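Long-range contact in glycerol dehydratase (Clostridium butyricum, PDB 1R9D), which probably dehydrates glycerol without coenzyme B12, as a lyase of the glycyl-radical family related to pyruvate formate-lyase: residues G557-A562 and T655-K660. Sequence-based numbering, arbitrary orientation.
Sequences GDSLVA and TPDGRK
Asp558 meets Asp657 first through its methylene, CB to CB at 3.5 Å, while the two carboxylates are joined by one water. The water donates a hydrogen to each, 2.6 Å from Asp558 OD2 and 2.8 Å from Asp657 OD2, which probably eases the repulsion between two like charges in a buried place; Asp558 OD1 is taken by the backbone N of Phe602. One residue on, Ser559 lies against the first half of the turn, at Pro656. Its CB packs against the Pro656 ring, 3.8 Å from Pro656 CB, and its OG lies 3.6 Å from Pro656 CD. With OG anti to the carbonyl carbon (chi1 -66°), the hydroxyl bonds back to Asn555 O of the same helix. A turn later, the methyl of Ala562 abuts the carbonyl of Pro656, CB to O 3.3 Å, while Val457 and Ile461 of helix 453-461 also touch the proline ring. The loop holds its own shape through Asp657 OD1, which accepts from Thr655 OG1 (2.6 Å) on its syn side, tilted 27° from the carboxylate plane, and from Arg659 N (3.1 Å) high above the opposite face. Arg659 NH1 in turn donates to Thr655 OG1. Helix 553-569 thus packs against a type I beta turn braced by its own side chains, Thr655 to Gly658, whose Asp657 side chain closes an overlapping Asx turn onto Arg659 N.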
loop_
_atom_site.group_PDB
_atom_site.type_symbol
_atom_site.label_atom_id
_atom_site.label_comp_id
_atom_site.label_asym_id
_atom_site.label_seq_id
_atom_site.Cartn_x
_atom_site.Cartn_y
_atom_site.Cartn_z
ATOM N N GLY A 557 -19.741 -38.858 -5.203
ATOM C CA GLY A 557 -20.001 -39.852 -6.230
ATOM C C GLY A 557 -21.087 -40.819 -5.789
ATOM O O GLY A 557 -22.034 -41.091 -6.533
ATOM N N ASP A 558 -20.952 -41.336 -4.571
ATOM C CA ASP A 558 -21.927 -42.277 -4.028
ATOM C C ASP A 558 -23.297 -41.615 -3.843
ATOM O O ASP A 558 -24.330 -42.243 -4.073
ATOM C CB ASP A 558 -21.422 -42.856 -2.696
ATOM C CG ASP A 558 -20.131 -43.664 -2.854
ATOM O OD1 ASP A 558 -19.871 -44.169 -3.968
ATOM O OD2 ASP A 558 -19.378 -43.811 -1.864
ATOM N N SER A 559 -23.309 -40.346 -3.435
ATOM C CA SER A 559 -24.572 -39.638 -3.251
ATOM C C SER A 559 -25.245 -39.351 -4.593
ATOM O O SER A 559 -26.454 -39.518 -4.738
ATOM C CB SER A 559 -24.361 -38.312 -2.511
ATOM O OG SER A 559 -23.914 -38.520 -1.181
ATOM N N LEU A 560 -24.465 -38.912 -5.574
ATOM C CA LEU A 560 -25.030 -38.606 -6.885
ATOM C C LEU A 560 -25.609 -39.838 -7.577
ATOM O O LEU A 560 -26.694 -39.772 -8.150
ATOM C CB LEU A 560 -23.980 -37.945 -7.787
ATOM C CG LEU A 560 -23.575 -36.518 -7.395
ATOM C CD1 LEU A 560 -22.512 -35.990 -8.361
ATOM C CD2 LEU A 560 -24.793 -35.621 -7.411
ATOM N N VAL A 561 -24.902 -40.963 -7.525
ATOM C CA VAL A 561 -25.415 -42.161 -8.178
ATOM C C VAL A 561 -26.653 -42.694 -7.462
ATOM O O VAL A 561 -27.535 -43.287 -8.092
ATOM C CB VAL A 561 -24.342 -43.285 -8.282
ATOM C CG1 VAL A 561 -24.178 -44.005 -6.949
ATOM C CG2 VAL A 561 -24.742 -44.269 -9.392
ATOM N N ALA A 562 -26.730 -42.474 -6.153
ATOM C CA ALA A 562 -27.885 -42.933 -5.389
ATOM C C ALA A 562 -29.112 -42.118 -5.789
ATOM O O ALA A 562 -30.196 -42.667 -5.992
ATOM C CB ALA A 562 -27.623 -42.799 -3.894
ATOM N N THR A 655 -26.385 -37.770 4.220
ATOM C CA THR A 655 -26.276 -37.637 2.772
ATOM C C THR A 655 -26.883 -38.840 2.037
ATOM O O THR A 655 -27.036 -39.919 2.613
ATOM C CB THR A 655 -24.797 -37.423 2.364
ATOM O OG1 THR A 655 -23.953 -38.323 3.096
ATOM C CG2 THR A 655 -24.376 -35.983 2.661
ATOM N N PRO A 656 -27.246 -38.658 0.753
ATOM C CA PRO A 656 -27.850 -39.681 -0.116
ATOM C C PRO A 656 -27.108 -41.006 -0.267
ATOM O O PRO A 656 -27.684 -41.982 -0.746
ATOM C CB PRO A 656 -27.992 -38.960 -1.457
ATOM C CG PRO A 656 -28.184 -37.537 -1.057
ATOM C CD PRO A 656 -27.154 -37.371 0.040
ATOM N N ASP A 657 -25.837 -41.051 0.115
ATOM C CA ASP A 657 -25.076 -42.293 0.005
ATOM C C ASP A 657 -25.377 -43.221 1.182
ATOM O O ASP A 657 -24.883 -44.348 1.234
ATOM C CB ASP A 657 -23.569 -42.001 -0.068
ATOM C CG ASP A 657 -23.065 -41.178 1.109
ATOM O OD1 ASP A 657 -23.902 -40.654 1.874
ATOM O OD2 ASP A 657 -21.827 -41.048 1.258
ATOM N N GLY A 658 -26.184 -42.737 2.123
ATOM C CA GLY A 658 -26.546 -43.535 3.283
ATOM C C GLY A 658 -25.768 -43.190 4.541
ATOM O O GLY A 658 -25.970 -43.800 5.597
ATOM N N ARG A 659 -24.869 -42.216 4.429
ATOM C CA ARG A 659 -24.051 -41.769 5.554
ATOM C C ARG A 659 -24.906 -40.951 6.524
ATOM O O ARG A 659 -25.652 -40.069 6.105
ATOM C CB ARG A 659 -22.882 -40.913 5.029
ATOM C CG ARG A 659 -22.036 -40.274 6.115
ATOM C CD ARG A 659 -21.011 -39.283 5.554
ATOM N NE ARG A 659 -20.874 -38.157 6.477
ATOM C CZ ARG A 659 -21.795 -37.212 6.634
ATOM N NH1 ARG A 659 -22.912 -37.246 5.916
ATOM N NH2 ARG A 659 -21.622 -36.257 7.541
ATOM N N LYS A 660 -24.802 -41.238 7.819
ATOM C CA LYS A 660 -25.582 -40.507 8.817
ATOM C C LYS A 660 -24.960 -39.164 9.187
ATOM O O LYS A 660 -23.752 -38.967 9.060
ATOM C CB LYS A 660 -25.760 -41.345 10.084
ATOM C CG LYS A 660 -26.471 -42.665 9.848
ATOM C CD LYS A 660 -27.020 -43.239 11.145
ATOM C CE LYS A 660 -28.093 -42.327 11.725
ATOM N NZ LYS A 660 -28.723 -42.902 12.940
HETATM O O HOH W 1 -19.873 -42.965 0.544
#